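Local atomic coordinates of galactose mutarotase-like protein (Clostridium acetobutylicum, PDB entry 3OS7), a protein that probably binds carbohydrate and interconverts the alpha and beta anomers of aldose sugars such as galactose. Residues P69-N81 with E177-N189. Residues are numbered along the deposited sequence; the frame is centred on the assembly and turned at random.
Sequences PQVYGLPVLFPPN and EMPLSVGYHSAFN. With TLA (L(+)-tartaric acid), chain F.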
loop_
_atom_site.group_PDB
_atom_site.type_symbol
_atom_site.label_atom_id
_atom_site.label_comp_id
_atom_site.label_asym_id
_atom_site.label_seq_id
_atom_site.Cartn_x
_atom_site.Cartn_y
_atom_site.Cartn_z
ATOM N N PRO A 69 -7.216 9.903 2.365
ATOM C CA PRO A 69 -7.566 8.476 2.338
ATOM C C PRO A 69 -6.392 7.586 2.716
ATOM O O PRO A 69 -6.570 6.380 3.022
ATOM C CB PRO A 69 -7.980 8.268 0.877
ATOM C CG PRO A 69 -7.140 9.221 0.135
ATOM C CD PRO A 69 -7.095 10.454 1.011
ATOM N N GLN A 70 -5.192 8.169 2.719
ATOM C CA GLN A 70 -4.003 7.372 2.924
ATOM C C GLN A 70 -3.834 6.749 4.320
ATOM O O GLN A 70 -2.949 5.918 4.498
ATOM C CB GLN A 70 -2.744 8.169 2.590
ATOM C CG GLN A 70 -2.489 9.384 3.452
ATOM C CD GLN A 70 -3.069 10.610 2.852
ATOM O OE1 GLN A 70 -4.006 10.525 2.076
ATOM N NE2 GLN A 70 -2.537 11.781 3.223
ATOM N N VAL A 71 -4.636 7.170 5.297
ATOM C CA VAL A 71 -4.620 6.580 6.640
ATOM C C VAL A 71 -5.688 5.501 6.869
ATOM O O VAL A 71 -5.895 5.075 7.992
ATOM C CB VAL A 71 -4.683 7.661 7.714
ATOM C CG1 VAL A 71 -3.473 8.527 7.577
ATOM C CG2 VAL A 71 -6.003 8.476 7.661
ATOM N N TYR A 72 -6.332 5.043 5.779
ATOM C CA TYR A 72 -7.251 3.929 5.801
ATOM C C TYR A 72 -6.993 2.926 4.663
ATOM O O TYR A 72 -6.593 3.278 3.549
ATOM C CB TYR A 72 -8.691 4.415 5.637
ATOM C CG TYR A 72 -9.137 5.296 6.784
ATOM C CD1 TYR A 72 -9.524 4.731 8.000
ATOM C CD2 TYR A 72 -9.166 6.679 6.648
ATOM C CE1 TYR A 72 -9.931 5.548 9.083
ATOM C CE2 TYR A 72 -9.582 7.490 7.695
ATOM C CZ TYR A 72 -9.950 6.926 8.906
ATOM O OH TYR A 72 -10.356 7.746 9.943
ATOM N N GLY A 73 -7.278 1.677 4.961
ATOM C CA GLY A 73 -7.346 0.623 3.929
ATOM C C GLY A 73 -6.061 0.442 3.119
ATOM O O GLY A 73 -4.944 0.403 3.678
ATOM N N LEU A 74 -6.221 0.335 1.795
ATOM C CA LEU A 74 -5.110 0.087 0.869
ATOM C C LEU A 74 -5.016 1.242 -0.153
ATOM O O LEU A 74 -5.548 1.145 -1.269
ATOM C CB LEU A 74 -5.312 -1.254 0.152
ATOM C CG LEU A 74 -5.327 -2.522 1.012
ATOM C CD1 LEU A 74 -5.602 -3.751 0.179
ATOM C CD2 LEU A 74 -3.974 -2.662 1.723
ATOM N N PRO A 75 -4.376 2.345 0.233
ATOM C CA PRO A 75 -4.196 3.502 -0.653
ATOM C C PRO A 75 -3.047 3.301 -1.626
ATOM O O PRO A 75 -1.891 3.237 -1.222
ATOM C CB PRO A 75 -3.865 4.645 0.314
ATOM C CG PRO A 75 -4.001 4.035 1.708
ATOM C CD PRO A 75 -3.767 2.593 1.548
ATOM N N VAL A 76 -3.353 3.281 -2.921
ATOM C CA VAL A 76 -2.303 3.121 -3.922
ATOM C C VAL A 76 -1.567 4.441 -4.202
ATOM O O VAL A 76 -2.172 5.485 -4.418
ATOM C CB VAL A 76 -2.847 2.456 -5.201
ATOM C CG1 VAL A 76 -3.811 3.355 -5.913
ATOM C CG2 VAL A 76 -1.704 2.005 -6.112
ATOM N N LEU A 77 -0.237 4.364 -4.245
ATOM C CA LEU A 77 0.608 5.549 -4.338
ATOM C C LEU A 77 1.380 5.556 -5.649
ATOM O O LEU A 77 1.937 4.525 -6.043
ATOM C CB LEU A 77 1.614 5.574 -3.196
ATOM C CG LEU A 77 1.075 5.360 -1.801
ATOM C CD1 LEU A 77 2.199 5.291 -0.773
ATOM C CD2 LEU A 77 0.061 6.505 -1.444
ATOM N N PHE A 78 1.463 6.723 -6.269
ATOM C CA PHE A 78 2.169 6.930 -7.538
ATOM C C PHE A 78 2.574 8.396 -7.613
ATOM O O PHE A 78 1.761 9.231 -8.025
ATOM C CB PHE A 78 1.236 6.573 -8.701
ATOM C CG PHE A 78 1.860 6.703 -10.100
ATOM C CD1 PHE A 78 3.066 6.093 -10.410
ATOM C CD2 PHE A 78 1.191 7.380 -11.110
ATOM C CE1 PHE A 78 3.616 6.181 -11.656
ATOM C CE2 PHE A 78 1.724 7.470 -12.382
ATOM C CZ PHE A 78 2.949 6.883 -12.666
ATOM N N PRO A 79 3.784 8.742 -7.159
ATOM C CA PRO A 79 4.808 7.885 -6.586
ATOM C C PRO A 79 4.542 7.692 -5.090
ATOM O O PRO A 79 3.938 8.568 -4.475
ATOM C CB PRO A 79 6.065 8.710 -6.756
ATOM C CG PRO A 79 5.587 10.129 -6.584
ATOM C CD PRO A 79 4.211 10.159 -7.170
ATOM N N PRO A 80 5.023 6.594 -4.497
ATOM C CA PRO A 80 4.989 6.495 -3.040
ATOM C C PRO A 80 5.973 7.472 -2.410
ATOM O O PRO A 80 7.112 7.570 -2.814
ATOM C CB PRO A 80 5.414 5.047 -2.772
ATOM C CG PRO A 80 6.305 4.720 -3.882
ATOM C CD PRO A 80 5.816 5.495 -5.091
ATOM N N ASN A 81 5.522 8.189 -1.398
ATOM C CA ASN A 81 6.374 9.056 -0.626
ATOM C C ASN A 81 6.916 10.228 -1.455
ATOM O O ASN A 81 6.306 10.600 -2.488
ATOM C CB ASN A 81 7.477 8.223 0.038
ATOM C CG ASN A 81 7.845 8.752 1.412
ATOM O OD1 ASN A 81 8.503 9.778 1.527
ATOM N ND2 ASN A 81 7.399 8.070 2.452
ATOM N N GLU A 177 8.925 7.332 -22.896
ATOM C CA GLU A 177 9.323 6.613 -21.698
ATOM C C GLU A 177 8.707 7.257 -20.446
ATOM O O GLU A 177 8.858 8.445 -20.251
ATOM C CB GLU A 177 10.845 6.679 -21.611
ATOM C CG GLU A 177 11.467 5.603 -20.814
ATOM C CD GLU A 177 12.962 5.796 -20.615
ATOM O OE1 GLU A 177 13.540 6.828 -21.054
ATOM O OE2 GLU A 177 13.557 4.904 -19.997
HETATM N N MSE A 178 8.039 6.458 -19.610
HETATM C CA MSE A 178 7.299 6.948 -18.454
HETATM C C MSE A 178 8.005 6.561 -17.146
HETATM O O MSE A 178 8.230 5.390 -16.883
HETATM C CB MSE A 178 5.897 6.369 -18.434
HETATM C CG MSE A 178 4.981 7.017 -17.413
HETATM SE SE MSE A 178 3.310 6.116 -17.215
HETATM C CE MSE A 178 3.724 4.858 -15.826
ATOM N N PRO A 179 8.329 7.552 -16.313
ATOM C CA PRO A 179 8.869 7.238 -14.976
ATOM C C PRO A 179 7.898 6.401 -14.173
ATOM O O PRO A 179 6.685 6.627 -14.244
ATOM C CB PRO A 179 8.979 8.623 -14.317
ATOM C CG PRO A 179 9.042 9.584 -15.482
ATOM C CD PRO A 179 8.223 8.993 -16.551
ATOM N N LEU A 180 8.410 5.484 -13.356
ATOM C CA LEU A 180 7.544 4.581 -12.621
ATOM C C LEU A 180 8.094 4.307 -11.222
ATOM O O LEU A 180 9.230 3.846 -11.056
ATOM C CB LEU A 180 7.457 3.241 -13.350
ATOM C CG LEU A 180 6.604 2.156 -12.682
ATOM C CD1 LEU A 180 5.131 2.451 -12.828
ATOM C CD2 LEU A 180 6.958 0.838 -13.317
ATOM N N SER A 181 7.253 4.567 -10.238
ATOM C CA SER A 181 7.485 4.140 -8.857
ATOM C C SER A 181 6.094 4.027 -8.239
ATOM O O SER A 181 5.273 4.917 -8.396
ATOM C CB SER A 181 8.342 5.153 -8.152
ATOM O OG SER A 181 8.563 4.811 -6.809
ATOM N N VAL A 182 5.828 2.900 -7.620
ATOM C CA VAL A 182 4.509 2.558 -7.122
ATOM C C VAL A 182 4.653 2.057 -5.684
ATOM O O VAL A 182 5.640 1.415 -5.338
ATOM C CB VAL A 182 3.881 1.411 -7.952
ATOM C CG1 VAL A 182 2.463 1.020 -7.410
ATOM C CG2 VAL A 182 3.800 1.780 -9.413
ATOM N N GLY A 183 3.619 2.258 -4.879
ATOM C CA GLY A 183 3.575 1.666 -3.562
ATOM C C GLY A 183 2.185 1.770 -2.975
ATOM O O GLY A 183 1.231 2.132 -3.671
ATOM N N TYR A 184 2.083 1.392 -1.696
ATOM C CA TYR A 184 0.844 1.488 -0.973
ATOM C C TYR A 184 1.077 2.061 0.404
ATOM O O TYR A 184 2.083 1.797 1.032
ATOM C CB TYR A 184 0.202 0.139 -0.783
ATOM C CG TYR A 184 -0.560 -0.353 -1.975
ATOM C CD1 TYR A 184 0.066 -1.031 -2.990
ATOM C CD2 TYR A 184 -1.936 -0.158 -2.060
ATOM C CE1 TYR A 184 -0.639 -1.469 -4.075
ATOM C CE2 TYR A 184 -2.645 -0.579 -3.124
ATOM C CZ TYR A 184 -2.012 -1.268 -4.129
ATOM O OH TYR A 184 -2.748 -1.715 -5.214
ATOM N N HIS A 185 0.096 2.819 0.886
ATOM C CA HIS A 185 0.160 3.384 2.234
ATOM C C HIS A 185 -0.715 2.570 3.197
ATOM O O HIS A 185 -1.455 3.118 4.012
ATOM C CB HIS A 185 -0.296 4.818 2.145
ATOM C CG HIS A 185 0.201 5.692 3.243
ATOM N ND1 HIS A 185 -0.174 5.514 4.555
ATOM C CD2 HIS A 185 0.992 6.792 3.221
ATOM C CE1 HIS A 185 0.380 6.458 5.304
ATOM N NE2 HIS A 185 1.097 7.244 4.517
ATOM N N SER A 186 -0.574 1.254 3.131
ATOM C CA SER A 186 -1.521 0.330 3.749
ATOM C C SER A 186 -1.660 0.503 5.274
ATOM O O SER A 186 -0.665 0.500 6.006
ATOM C CB SER A 186 -1.073 -1.094 3.417
ATOM O OG SER A 186 -0.791 -1.190 2.028
ATOM N N ALA A 187 -2.907 0.626 5.728
ATOM C CA ALA A 187 -3.244 0.963 7.121
ATOM C C ALA A 187 -3.881 -0.217 7.848
ATOM O O ALA A 187 -4.976 -0.664 7.477
ATOM C CB ALA A 187 -4.187 2.180 7.150
ATOM N N PHE A 188 -3.179 -0.717 8.864
ATOM C CA PHE A 188 -3.562 -1.913 9.600
ATOM C C PHE A 188 -4.069 -1.628 11.002
ATOM O O PHE A 188 -3.471 -0.850 11.726
ATOM C CB PHE A 188 -2.357 -2.853 9.708
ATOM C CG PHE A 188 -1.966 -3.446 8.387
ATOM C CD1 PHE A 188 -2.585 -4.587 7.929
ATOM C CD2 PHE A 188 -1.018 -2.843 7.590
ATOM C CE1 PHE A 188 -2.252 -5.118 6.687
ATOM C CE2 PHE A 188 -0.697 -3.367 6.368
ATOM C CZ PHE A 188 -1.325 -4.510 5.929
ATOM N N ASN A 189 -5.119 -2.342 11.381
ATOM C CA ASN A 189 -5.629 -2.296 12.740
ATOM C C ASN A 189 -4.613 -2.960 13.684
ATOM O O ASN A 189 -4.207 -4.085 13.457
ATOM C CB ASN A 189 -6.968 -3.030 12.833
ATOM C CG ASN A 189 -8.097 -2.282 12.174
ATOM O OD1 ASN A 189 -8.235 -1.057 12.328
ATOM N ND2 ASN A 189 -8.937 -3.013 11.452
HETATM O O1 TLA F . -1.739 11.909 5.847
HETATM O O11 TLA F . -0.530 12.181 7.637
HETATM C C1 TLA F . -0.639 11.983 6.410
HETATM C C2 TLA F . 0.597 11.822 5.599
HETATM O O2 TLA F . 0.256 11.483 4.252
HETATM C C3 TLA F . 1.430 10.711 6.233
HETATM O O3 TLA F . 0.617 9.526 6.303
HETATM C C4 TLA F . 2.705 10.536 5.439
HETATM O O4 TLA F . 3.624 11.380 5.635
HETATM O O41 TLA F . 2.808 9.581 4.629
#
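Gln-70 and His-185 meet over a tartaric acid molecule, probably taken up from the crystallisation liquor. CB of Gln-70 lies over one face of the His-185 imidazole, a CH-pi contact 4.0 Å from the ring centroid. Further out, the glutamine chain bends at chi2 (-93°) and its NE2 grips tartaric acid O1 and O2, while His-185 NE2 donates to tartaric acid O41 at 2.9 Å. Arg-68 and His-109 also bind the ligand, and the His-109 ring stands nearly perpendicular to that of His-185. A polyhydroxy acid held here is consistent with the sugar pocket of aldose epimerases, where histidines line the cleft.

Backbone pairing sets the histidine in place. His-185 N bonds to Pro-75 O in the carbonyl plane, at 2.9 Å, and the side chain leaves with CG anti to its own backbone N (chi1 -157°), which sets the ring against CB of Gln-70. On one side Ala-187 N reaches Gly-73 O; on the other, Leu-77 and Gly-183 exchange two bonds as an antiparallel hydrogen-bonded pair. Leu-77 CD1 packs on His-185 N and CB, near the plane of the imidazole.

On the other face of this short ladder Val-76 CB sits 3.7 Å from Tyr-184 CE2, its CG2 over one face of the phenol ring, offset toward the rim; Tyr-184 OH is hydrogen-bonded to Thr-168. Farther along, the Phe-78 ring turns its edge to Ser-181 O, 3.2 Å from CD1, and its CZ meets CE of selenomethionine Met-178.

Strand 76-77 thus pairs antiparallel with 178-189; Leu-74, Val-76 and Tyr-184 pack against strand 151-160, and His-185 lies against strand 297-303.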